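Local coordinates for ribosomal-protein-serine acetyltransferase, putative (Vibrio cholerae O1 biovar eltor, PDB 2FCK) that is of unknown function but may acetylate the N-terminal serine or alanine of a protein, as a putative ribosomal-protein acetyltransferase of the GNAT superfamily, at residues 10-15 with 115-120; 23-28 with 56-61; 36-41 with 102-107; 155-160 with 175-180. One frame throughout, in Å; residues are numbered along the deposited sequence. Where two conformers were deposited one is given.

Contact 1. Residues 10-15 with 115-120. With NO3 (nitrate ion), chain D.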
# COMPACT_ATOMS: atom_id res chain seq x y z
N ILE A 10 -20.86 11.32 0.99
CA ILE A 10 -21.42 10.25 1.79
C ILE A 10 -22.16 10.94 2.92
O ILE A 10 -21.58 11.75 3.64
CB ILE A 10 -20.30 9.29 2.34
CG1 ILE A 10 -19.52 8.57 1.23
CG2 ILE A 10 -20.93 8.26 3.31
CD1 ILE A 10 -18.18 7.99 1.79
N VAL A 11 -23.47 10.67 3.06
CA VAL A 11 -24.31 11.37 4.03
C VAL A 11 -24.88 10.37 5.03
O VAL A 11 -25.40 9.34 4.64
CB VAL A 11 -25.48 12.12 3.34
CG1 VAL A 11 -26.28 12.91 4.39
CG2 VAL A 11 -24.95 13.00 2.24
N THR A 12 -24.76 10.68 6.29
CA THR A 12 -25.23 9.79 7.35
C THR A 12 -26.37 10.52 8.07
O THR A 12 -26.82 11.54 7.61
CB THR A 12 -24.10 9.48 8.35
OG1 THR A 12 -23.69 10.68 9.00
CG2 THR A 12 -22.91 8.80 7.69
N GLN A 13 -26.84 10.01 9.21
CA GLN A 13 -27.93 10.70 9.91
C GLN A 13 -27.57 12.14 10.28
O GLN A 13 -28.36 13.10 10.08
CB GLN A 13 -28.32 9.91 11.18
CG GLN A 13 -29.42 10.63 11.93
CD GLN A 13 -29.62 10.13 13.35
OE1 GLN A 13 -28.90 9.28 13.84
NE2 GLN A 13 -30.58 10.74 14.04
N ARG A 14 -26.36 12.31 10.81
CA ARG A 14 -25.96 13.61 11.36
C ARG A 14 -24.87 14.36 10.57
O ARG A 14 -24.66 15.56 10.81
CB ARG A 14 -25.53 13.45 12.81
CG ARG A 14 -26.62 12.87 13.73
CD ARG A 14 -26.08 12.73 15.12
NE ARG A 14 -25.02 11.73 15.21
CZ ARG A 14 -24.35 11.45 16.32
NH1 ARG A 14 -23.41 10.52 16.33
NH2 ARG A 14 -24.66 12.10 17.46
N LEU A 15 -24.23 13.67 9.62
CA LEU A 15 -22.98 14.14 8.99
C LEU A 15 -22.99 14.10 7.47
O LEU A 15 -23.70 13.28 6.85
CB LEU A 15 -21.73 13.35 9.52
CG LEU A 15 -21.57 13.26 11.02
CD1 LEU A 15 -20.41 12.28 11.38
CD2 LEU A 15 -21.40 14.67 11.65
N GLY A 115 -16.95 10.76 15.31
CA GLY A 115 -15.81 10.02 14.73
C GLY A 115 -16.19 8.62 14.29
O GLY A 115 -15.85 8.16 13.19
N LYS A 116 -16.97 7.95 15.13
CA LYS A 116 -17.43 6.59 14.82
C LYS A 116 -18.42 6.65 13.62
O LYS A 116 -18.32 5.83 12.70
CB LYS A 116 -18.10 5.94 16.04
CG LYS A 116 -18.43 4.47 15.77
CD LYS A 116 -19.06 3.84 17.00
CE LYS A 116 -19.49 2.43 16.73
NZ LYS A 116 -20.17 1.96 17.99
N GLU A 117 -19.29 7.64 13.60
CA GLU A 117 -20.26 7.74 12.52
C GLU A 117 -19.55 8.03 11.18
O GLU A 117 -19.83 7.39 10.17
CB GLU A 117 -21.30 8.85 12.85
CG GLU A 117 -22.42 8.98 11.82
CD GLU A 117 -23.48 9.96 12.30
OE1 GLU A 117 -23.66 10.10 13.53
OE2 GLU A 117 -24.14 10.60 11.47
N ALA A 118 -18.63 8.99 11.15
CA ALA A 118 -17.92 9.33 9.93
C ALA A 118 -17.00 8.18 9.44
O ALA A 118 -16.97 7.83 8.25
CB ALA A 118 -17.09 10.60 10.16
N LEU A 119 -16.22 7.62 10.36
CA LEU A 119 -15.27 6.60 9.93
C LEU A 119 -15.99 5.32 9.51
O LEU A 119 -15.62 4.67 8.53
CB LEU A 119 -14.19 6.34 11.03
CG LEU A 119 -13.08 5.36 10.70
CD1 LEU A 119 -12.32 5.88 9.50
CD2 LEU A 119 -12.13 5.24 11.92
N THR A 120 -17.08 4.98 10.23
CA THR A 120 -17.85 3.81 9.82
C THR A 120 -18.47 4.01 8.42
O THR A 120 -18.47 3.08 7.60
CB THR A 120 -18.97 3.50 10.86
OG1 THR A 120 -18.34 3.11 12.10
CG2 THR A 120 -19.90 2.37 10.38
N NO3 D . -16.10 8.76 18.34
O1 NO3 D . -15.00 9.58 18.23
O2 NO3 D . -16.13 7.59 19.06
O3 NO3 D . -17.24 9.07 17.67

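Contact 2. Residues 23-28 with 56-61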
# COMPACT_ATOMS: atom_id res chain seq x y z
N ASP A 23 -13.61 28.04 -0.71
CA ASP A 23 -14.25 29.02 0.12
C ASP A 23 -14.35 28.66 1.60
O ASP A 23 -14.89 29.45 2.37
CB ASP A 23 -15.65 29.32 -0.42
CG ASP A 23 -15.62 30.05 -1.75
OD1 ASP A 23 -14.66 30.81 -2.05
OD2 ASP A 23 -16.59 29.87 -2.52
N GLU A 24 -13.86 27.48 2.00
CA GLU A 24 -14.02 26.98 3.39
C GLU A 24 -12.70 26.94 4.18
O GLU A 24 -12.58 26.27 5.21
CB GLU A 24 -14.70 25.61 3.38
CG GLU A 24 -16.11 25.70 2.84
CD GLU A 24 -16.80 24.36 2.70
OE1 GLU A 24 -16.19 23.36 2.28
OE2 GLU A 24 -18.01 24.30 3.01
N ALA A 25 -11.73 27.71 3.71
CA ALA A 25 -10.42 27.77 4.37
C ALA A 25 -10.54 28.25 5.81
O ALA A 25 -9.90 27.69 6.71
CB ALA A 25 -9.50 28.68 3.60
N GLU A 26 -11.37 29.28 6.02
CA GLU A 26 -11.67 29.81 7.34
C GLU A 26 -12.20 28.73 8.29
O GLU A 26 -11.76 28.66 9.45
CB GLU A 26 -12.61 31.02 7.21
CG GLU A 26 -13.52 31.32 8.40
CD GLU A 26 -14.26 32.66 8.25
OE1 GLU A 26 -15.52 32.65 8.32
OE2 GLU A 26 -13.58 33.69 8.04
N GLU A 27 -13.13 27.91 7.79
CA GLU A 27 -13.72 26.81 8.52
C GLU A 27 -12.68 25.75 8.92
O GLU A 27 -12.73 25.17 10.01
CB GLU A 27 -14.83 26.16 7.69
CG GLU A 27 -16.12 26.99 7.63
CD GLU A 27 -16.15 28.07 6.53
OE1 GLU A 27 -15.08 28.57 6.09
OE2 GLU A 27 -17.27 28.44 6.13
N LEU A 28 -11.72 25.50 8.03
CA LEU A 28 -10.66 24.53 8.32
C LEU A 28 -9.69 25.10 9.38
O LEU A 28 -9.23 24.39 10.27
CB LEU A 28 -9.91 24.18 7.03
CG LEU A 28 -8.72 23.21 7.22
CD1 LEU A 28 -9.17 21.91 7.87
CD2 LEU A 28 -8.02 22.94 5.88
N GLN A 56 -4.03 26.10 0.63
CA GLN A 56 -3.11 25.21 -0.09
C GLN A 56 -3.44 23.71 0.11
O GLN A 56 -3.42 22.88 -0.83
CB GLN A 56 -1.66 25.55 0.31
CG GLN A 56 -0.69 24.36 0.33
CD GLN A 56 0.78 24.76 0.20
OE1 GLN A 56 1.10 25.89 -0.19
NE2 GLN A 56 1.67 23.82 0.51
N PHE A 57 -3.73 23.38 1.35
CA PHE A 57 -4.14 22.02 1.71
C PHE A 57 -5.44 21.60 1.04
O PHE A 57 -5.55 20.50 0.54
CB PHE A 57 -4.29 21.89 3.22
CG PHE A 57 -4.82 20.54 3.64
CD1 PHE A 57 -4.00 19.41 3.64
CD2 PHE A 57 -6.15 20.39 3.96
CE1 PHE A 57 -4.51 18.15 3.99
CE2 PHE A 57 -6.66 19.16 4.32
CZ PHE A 57 -5.84 18.03 4.34
N ILE A 58 -6.43 22.50 1.04
CA ILE A 58 -7.69 22.25 0.36
C ILE A 58 -7.47 21.98 -1.15
O ILE A 58 -7.99 20.98 -1.68
CB ILE A 58 -8.66 23.43 0.63
CG1 ILE A 58 -9.11 23.39 2.11
CG2 ILE A 58 -9.85 23.43 -0.35
CD1 ILE A 58 -9.77 24.71 2.55
N GLN A 59 -6.68 22.84 -1.80
CA GLN A 59 -6.40 22.69 -3.27
C GLN A 59 -5.71 21.32 -3.59
O GLN A 59 -6.08 20.63 -4.56
CB GLN A 59 -5.68 23.91 -3.92
CG GLN A 59 -5.12 25.00 -2.99
CD GLN A 59 -4.18 26.03 -3.65
OE1 GLN A 59 -3.14 25.68 -4.25
NE2 GLN A 59 -4.54 27.33 -3.52
N ALA A 60 -4.77 20.93 -2.73
CA ALA A 60 -4.06 19.65 -2.85
C ALA A 60 -4.99 18.42 -2.70
O ALA A 60 -4.91 17.44 -3.47
CB ALA A 60 -3.00 19.60 -1.82
N THR A 61 -5.90 18.50 -1.75
CA THR A 61 -6.81 17.42 -1.51
C THR A 61 -7.77 17.24 -2.69
O THR A 61 -8.11 16.12 -3.10
CB THR A 61 -7.59 17.74 -0.19
OG1 THR A 61 -6.64 17.84 0.89
CG2 THR A 61 -8.57 16.65 0.13

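Contact 3. Residues 36-41 with 102-107. With NO3 (nitrate ion), chain C.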
# COMPACT_ATOMS: atom_id res chain seq x y z
N GLN A 36 -7.24 21.54 21.17
CA GLN A 36 -6.07 21.53 22.05
C GLN A 36 -4.91 20.71 21.46
O GLN A 36 -3.73 21.04 21.68
CB GLN A 36 -6.47 20.93 23.40
CG GLN A 36 -5.32 20.71 24.37
CD GLN A 36 -5.83 20.30 25.75
OE1 GLN A 36 -7.00 19.97 25.92
NE2 GLN A 36 -4.95 20.30 26.72
N THR A 37 -5.26 19.67 20.70
CA THR A 37 -4.27 18.64 20.30
C THR A 37 -4.08 18.37 18.81
O THR A 37 -3.05 17.81 18.44
CB THR A 37 -4.59 17.26 20.92
OG1 THR A 37 -5.88 16.82 20.45
CG2 THR A 37 -4.56 17.34 22.43
N LEU A 38 -5.04 18.71 17.95
CA LEU A 38 -4.91 18.37 16.53
C LEU A 38 -3.62 18.87 15.89
O LEU A 38 -3.03 18.17 15.05
CB LEU A 38 -6.13 18.85 15.73
CG LEU A 38 -7.39 17.98 15.85
CD1 LEU A 38 -8.58 18.68 15.19
CD2 LEU A 38 -7.17 16.66 15.16
N HIS A 39 -3.16 20.07 16.27
CA HIS A 39 -2.00 20.69 15.65
C HIS A 39 -0.78 19.76 15.68
O HIS A 39 0.11 19.87 14.84
CB HIS A 39 -1.63 21.99 16.37
CG HIS A 39 -1.22 21.77 17.80
ND1 HIS A 39 -2.14 21.64 18.82
CD2 HIS A 39 0.00 21.60 18.35
CE1 HIS A 39 -1.49 21.44 19.96
NE2 HIS A 39 -0.19 21.42 19.70
N GLN A 40 -0.72 18.85 16.63
CA GLN A 40 0.49 18.07 16.75
C GLN A 40 0.49 16.83 15.88
O GLN A 40 1.54 16.23 15.66
CB GLN A 40 0.75 17.68 18.19
CG GLN A 40 -0.15 16.63 18.73
CD GLN A 40 -0.08 16.57 20.25
OE1 GLN A 40 0.99 16.36 20.84
NE2 GLN A 40 -1.22 16.72 20.90
N TRP A 41 -0.69 16.46 15.37
CA TRP A 41 -0.86 15.26 14.57
C TRP A 41 -1.04 15.55 13.09
O TRP A 41 -0.65 14.75 12.27
CB TRP A 41 -2.06 14.43 15.06
CG TRP A 41 -2.07 14.18 16.54
CD1 TRP A 41 -3.05 14.56 17.44
CD2 TRP A 41 -1.08 13.49 17.30
NE1 TRP A 41 -2.70 14.14 18.70
CE2 TRP A 41 -1.50 13.49 18.65
CE3 TRP A 41 0.15 12.88 16.97
CZ2 TRP A 41 -0.73 12.89 19.68
CZ3 TRP A 41 0.90 12.29 17.99
CH2 TRP A 41 0.45 12.30 19.33
N GLY A 102 -7.11 7.22 6.89
CA GLY A 102 -6.65 8.11 7.93
C GLY A 102 -7.83 8.97 8.34
O GLY A 102 -8.87 8.97 7.68
N TYR A 103 -7.68 9.67 9.45
CA TYR A 103 -8.75 10.52 9.94
C TYR A 103 -8.24 11.41 11.08
O TYR A 103 -7.19 11.12 11.70
CB TYR A 103 -9.97 9.70 10.49
CG TYR A 103 -9.49 8.59 11.43
CD1 TYR A 103 -9.33 8.84 12.79
CD2 TYR A 103 -9.16 7.34 10.93
CE1 TYR A 103 -8.83 7.79 13.67
CE2 TYR A 103 -8.67 6.30 11.77
CZ TYR A 103 -8.51 6.55 13.11
OH TYR A 103 -8.05 5.51 13.93
N TRP A 104 -8.99 12.47 11.35
CA TRP A 104 -8.73 13.25 12.55
C TRP A 104 -10.04 13.92 12.91
O TRP A 104 -10.76 14.38 12.05
CB TRP A 104 -7.56 14.23 12.38
CG TRP A 104 -7.57 15.10 11.17
CD1 TRP A 104 -6.92 14.90 10.01
CD2 TRP A 104 -8.28 16.34 11.03
NE1 TRP A 104 -7.15 15.95 9.14
CE2 TRP A 104 -7.98 16.85 9.75
CE3 TRP A 104 -9.11 17.08 11.89
CZ2 TRP A 104 -8.51 18.07 9.29
CZ3 TRP A 104 -9.62 18.29 11.45
CH2 TRP A 104 -9.32 18.76 10.15
N ILE A 105 -10.42 13.86 14.18
CA ILE A 105 -11.71 14.40 14.57
C ILE A 105 -11.47 15.25 15.81
O ILE A 105 -10.71 14.84 16.69
CB ILE A 105 -12.74 13.26 14.94
CG1 ILE A 105 -12.92 12.25 13.79
CG2 ILE A 105 -14.08 13.86 15.39
CD1 ILE A 105 -13.74 12.80 12.63
N GLY A 106 -12.09 16.42 15.84
CA GLY A 106 -11.95 17.34 16.95
C GLY A 106 -12.50 16.69 18.21
O GLY A 106 -13.55 16.03 18.18
N ASP A 107 -11.75 16.90 19.29
CA ASP A 107 -11.96 16.43 20.62
C ASP A 107 -13.47 16.49 21.05
O ASP A 107 -14.05 15.48 21.48
CB ASP A 107 -10.98 17.25 21.54
CG ASP A 107 -9.57 17.59 20.83
OD1 ASP A 107 -8.49 17.63 21.51
OD2 ASP A 107 -9.48 17.82 19.58
N NO3 C . -8.89 11.37 15.96
O1 NO3 C . -8.58 12.72 16.05
O2 NO3 C . -7.91 10.49 15.56
O3 NO3 C . -10.16 10.89 16.23

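Contact 4. Residues 155-160 with 175-180. With NO3 (nitrate ion), chain F.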
# COMPACT_ATOMS: atom_id res chain seq x y z
N ALA A 155 -11.81 -2.17 14.41
CA ALA A 155 -10.50 -2.52 13.84
C ALA A 155 -9.77 -3.43 14.78
O ALA A 155 -10.07 -3.49 15.98
CB ALA A 155 -9.65 -1.27 13.50
N ASN A 156 -8.85 -4.21 14.21
CA ASN A 156 -8.03 -5.09 15.01
C ASN A 156 -6.60 -4.62 15.00
O ASN A 156 -6.03 -4.39 13.93
CB ASN A 156 -8.12 -6.51 14.47
CG ASN A 156 -9.52 -7.11 14.66
OD1 ASN A 156 -10.11 -7.04 15.74
ND2 ASN A 156 -10.06 -7.67 13.59
N ARG A 157 -6.00 -4.49 16.17
CA ARG A 157 -4.60 -4.07 16.19
C ARG A 157 -3.70 -5.18 15.71
O ARG A 157 -3.87 -6.36 16.11
CB ARG A 157 -4.23 -3.64 17.61
CG ARG A 157 -2.77 -3.28 17.77
CD ARG A 157 -2.37 -3.41 19.22
NE ARG A 157 -1.82 -2.13 19.68
CZ ARG A 157 -0.52 -1.84 19.61
NH1 ARG A 157 -0.08 -0.66 20.02
NH2 ARG A 157 0.32 -2.73 19.13
N GLU A 158 -2.75 -4.81 14.86
CA GLU A 158 -1.69 -5.71 14.47
C GLU A 158 -0.41 -5.10 14.99
O GLU A 158 -0.23 -4.90 16.19
CB GLU A 158 -1.67 -5.94 12.94
CG GLU A 158 -2.97 -6.67 12.46
CD GLU A 158 -3.11 -6.83 10.97
OE1 GLU A 158 -2.19 -6.44 10.22
OE2 GLU A 158 -4.15 -7.39 10.54
N GLN A 159 0.46 -4.73 14.09
CA GLN A 159 1.82 -4.50 14.43
C GLN A 159 2.16 -3.07 14.86
O GLN A 159 1.46 -2.12 14.51
CB GLN A 159 2.67 -4.89 13.23
CG GLN A 159 4.03 -5.29 13.60
CD GLN A 159 4.21 -6.76 13.93
OE1 GLN A 159 5.33 -7.21 14.09
NE2 GLN A 159 3.11 -7.49 14.05
N LEU A 160 3.23 -2.94 15.64
CA LEU A 160 3.93 -1.70 15.74
C LEU A 160 5.01 -1.82 14.64
O LEU A 160 5.92 -2.66 14.77
CB LEU A 160 4.63 -1.61 17.10
CG LEU A 160 5.49 -0.36 17.33
CD1 LEU A 160 4.66 0.87 17.14
CD2 LEU A 160 6.05 -0.39 18.79
N ILE A 175 1.36 2.21 14.52
CA ILE A 175 0.59 1.02 14.83
C ILE A 175 -0.40 0.77 13.70
O ILE A 175 -1.19 1.65 13.32
CB ILE A 175 -0.25 1.22 16.11
CG1 ILE A 175 0.61 1.68 17.29
CG2 ILE A 175 -1.04 -0.08 16.35
CD1 ILE A 175 -0.21 2.23 18.52
N VAL A 176 -0.35 -0.44 13.16
CA VAL A 176 -1.24 -0.85 12.09
C VAL A 176 -2.46 -1.55 12.66
O VAL A 176 -2.31 -2.51 13.43
CB VAL A 176 -0.47 -1.84 11.16
CG1 VAL A 176 -1.40 -2.42 10.10
CG2 VAL A 176 0.76 -1.12 10.60
N PHE A 177 -3.65 -1.03 12.31
CA PHE A 177 -4.90 -1.71 12.60
C PHE A 177 -5.50 -2.17 11.26
O PHE A 177 -5.35 -1.45 10.24
CB PHE A 177 -5.90 -0.74 13.25
CG PHE A 177 -5.46 -0.24 14.60
CD1 PHE A 177 -5.97 -0.80 15.76
CD2 PHE A 177 -4.54 0.81 14.67
CE1 PHE A 177 -5.56 -0.32 17.00
CE2 PHE A 177 -4.12 1.33 15.88
CZ PHE A 177 -4.63 0.72 17.08
N SER A 178 -6.26 -3.27 11.28
CA SER A 178 -6.94 -3.72 10.08
C SER A 178 -8.44 -3.86 10.28
O SER A 178 -8.93 -4.07 11.39
CB SER A 178 -6.38 -5.09 9.63
OG SER A 178 -6.82 -6.09 10.54
N LEU A 179 -9.15 -3.77 9.15
CA LEU A 179 -10.56 -4.11 9.09
C LEU A 179 -10.73 -5.04 7.89
O LEU A 179 -10.15 -4.77 6.82
CB LEU A 179 -11.39 -2.84 8.83
CG LEU A 179 -11.34 -1.78 9.92
CD1 LEU A 179 -11.14 -0.40 9.34
CD2 LEU A 179 -12.59 -1.86 10.69
N ILE A 180 -11.53 -6.09 8.07
CA ILE A 180 -11.95 -6.93 6.96
C ILE A 180 -13.47 -7.06 6.95
O ILE A 180 -14.11 -6.84 7.98
CB ILE A 180 -11.30 -8.34 6.95
CG1 ILE A 180 -11.82 -9.21 8.10
CG2 ILE A 180 -9.76 -8.21 6.93
CD1 ILE A 180 -11.21 -10.64 8.15
N NO3 F . 2.92 0.67 20.95
O1 NO3 F . 2.95 -0.68 20.55
O2 NO3 F . 4.06 1.31 21.47
O3 NO3 F . 1.74 1.42 20.82
O HOH W 1 -9.21 -7.29 11.02

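Contact 1. Residues 10-15 with 115-120
Glu117 swings CG opposite its backbone N (chi1 -176°) and runs on extended, so its carboxylate leaves helix 114-129 and enters the turn of Thr12 and Arg14. This is the GNAT helix entered through the Q/R-x-x-G-x-G/A signature, with Gly115 as its last glycine. Both carboxylate oxygens take two bonds. OE2 accepts Thr12 OG1 on its anti lone pair in a short bond of 2.5 Å, and Arg14 N reaches the same OE2 almost head-on at 2.9 Å. Arg14 bends at chi3 (-67°) and turns its guanidinium side-on, nearly coplanar with the carboxylate. Its NE meets the syn lone pair of Glu117 OE1 at 2.7 Å, completing a salt bridge, and NH1 binds that same OE1 at 2.8 Å. Four bonds from the two residues fix the rotation of the carboxylate. Arg14 NH2 has a further partner in Gln112 O. On the side of the sheet, Leu15 CD1 packs on Ala118 CB at 3.9 Å, and both touch Val75. At the helix start a nitrate ion, probably from the crystallisation liquor, occupies the probable acetyl-CoA pyrophosphate site, as in other GNAT enzymes. Lys116 N donates to its O3 at 2.8 Å, nearly straight at 163°.

Contact 2. Residues 23-28 with 56-61
Ile58 and Leu28 meet between helix 51-66 and helix 25-33, the two helices that follow the first strands in this GNAT fold. The contact is apolar and buried. The delta methyl of Ile58 does most of the work on one side. CD1 comes down on the backbone of the first helical turn, 3.6 Å from Ala25 CA, and it also touches Ala25 CB at 4.1 Å. With CG1 beside the backbone N (chi1 -70°) and the chain extended beyond it, Ile58 CD1 reaches Ala25. On the other side Leu28 sends one branch over. Its CD2 sits 3.7 Å from Phe57 CD2 and 4.0 Å from Ile58 CG1. The Leu28 side chain runs antiparallel to that of Ile58 and roughly perpendicular to that of Phe57.

The next shell fixes these groups. The Phe57 ring stacks with Trp44, and Trp44 also touches Leu28. Met86 of strand 83-93 packs on Phe57, and Leu83 of the same strand packs on Leu28. Ile20 closes on Ile58. Glu24 takes the N-cap position of helix 25-33, and its O accepts Leu28 N at 3.0 Å, which sets the first turn. Its carboxylate turns to Arg18 in a salt bridge and accepts Thr21 N. Thr61 braces Phe57 from one turn further along. Thr61 OG1 donates to Phe57 O at 2.9 Å, on the face of that carbonyl away from Thr61 N, and lies 3.5 Å above the plane of the Phe57 ring, offset toward its rim.

Contact 3. Residues 36-41 with 102-107
Leu38 and Gly106 bring the two backbones to 7.1 Å between their CA atoms, where the turn of 36-41 lies over the end of strand 98-105. Inside the turn, Trp41 N bonds to Leu38 O. Leu38 carries the apolar part of the contact. Its CD2 rests 3.7 Å from Trp104 CB, and its CD1 lies 3.7 Å from Trp104 CE3. The leucine runs roughly perpendicular to the indole. CD1 also reaches Gly106 CA at 4.0 Å. Trp104 has CG between its backbone N and carbonyl carbon (chi1 49°), a turn that brings CE3 and CZ3 of the indole to Leu38, which meets the ring obliquely. Cys31 of helix 25-33 and Met86 of strand 83-93 pack on the same indole.

A polar bond lies beside it. Thr37 OG1 donates to Asp107 OD1 at 2.9 Å, on the syn side but 27° out of the carboxylate plane. The other oxygen, OD2, is bonded to Ser35 OG. That hydroxyl also receives Thr37 N and Leu38 N, so one serine links the turn to the aspartate. Asp107 directly follows Gly106, the N-cap of the short helix 107-110.

On the strand, Ile105 N gives an almost straight bond (175°) to O1 of a nitrate ion at 2.9 Å. Oxygen O2 of that ion lies at the edge of the Tyr103 ring. In GNAT enzymes the strand at this place usually binds the acetyl and pantetheine parts of acetyl-CoA through its backbone, and the nitrate probably marks that cleft.

Contact 4. Residues 155-160 with 175-180
Val176 O accepts Glu158 N at 2.7 Å, and Val176 N donates to Gln159 O at 2.8 Å. Two neighbouring residues thus face one, which makes a beta bulge in strand 156-164. Before the bulge, Asn156 and Ser178 form an antiparallel hydrogen-bonded pair, with Asn156 N to Ser178 O at 2.8 Å. Arg157 with Phe177, and Leu160 with Ile175 beyond the shift, are non-hydrogen-bonded pairs.

Arg157 and Ile175 lie on the same face of the sheet. Ile175 CG2 stands 3.7 Å above the guanidinium plane of Arg157, over its centre. Arg157 NH1 reaches past it to a nitrate ion, bonding O1 at 3.1 Å. The Phe177 ring crosses the base of the Arg157 side chain at a slant, with Phe177 CE1 3.6 Å from Arg157 CB. Ala155 CB touches both Phe177 CB and Leu179 CG.

On the opposite face, Asn156 ND2 donates to a water that in turn donates to Ser178 OG at 2.7 Å. A chi1 of 72° turns Ser178 OG toward the water and Glu158. Glu158 was modelled in two conformers, and in one of them OE2 may take a bond from Ser178 OG, from 52° above the carboxylate plane. The place of this carboxylate, and so its salt bridge through OE1 to Arg134, is less certain.

Helix 144-152 covers Phe177, and Glu158 and Gln159 pack on a second subunit. This is the antiparallel pair of C-terminal strands of the GNAT fold, with strand 170-179 bonded on its other side to strand 134-139.

In the fold
Contact 2 and contact 3 alternate along the chain, and both are nested inside the loop closed by contact 1; contact 4 follows after it. Contacts 1, 3 and 4 all reach the one mixed sheet, while contact 2 joins two helices beside it. Contact 3 touches both neighbours: Tyr103 and Ile105 pack on Leu119 and Gly115 of contact 1, and Trp104 packs on Leu28 of contact 2. Contacts 1 and 3 have centres 17 Å apart, and their nitrates probably mark parts of an acetyl-CoA cleft. Contact 4 is farthest from contact 2, with centres 30 Å apart on opposite sides of the chain's centre. It brings the C-terminal strands to the second subunit.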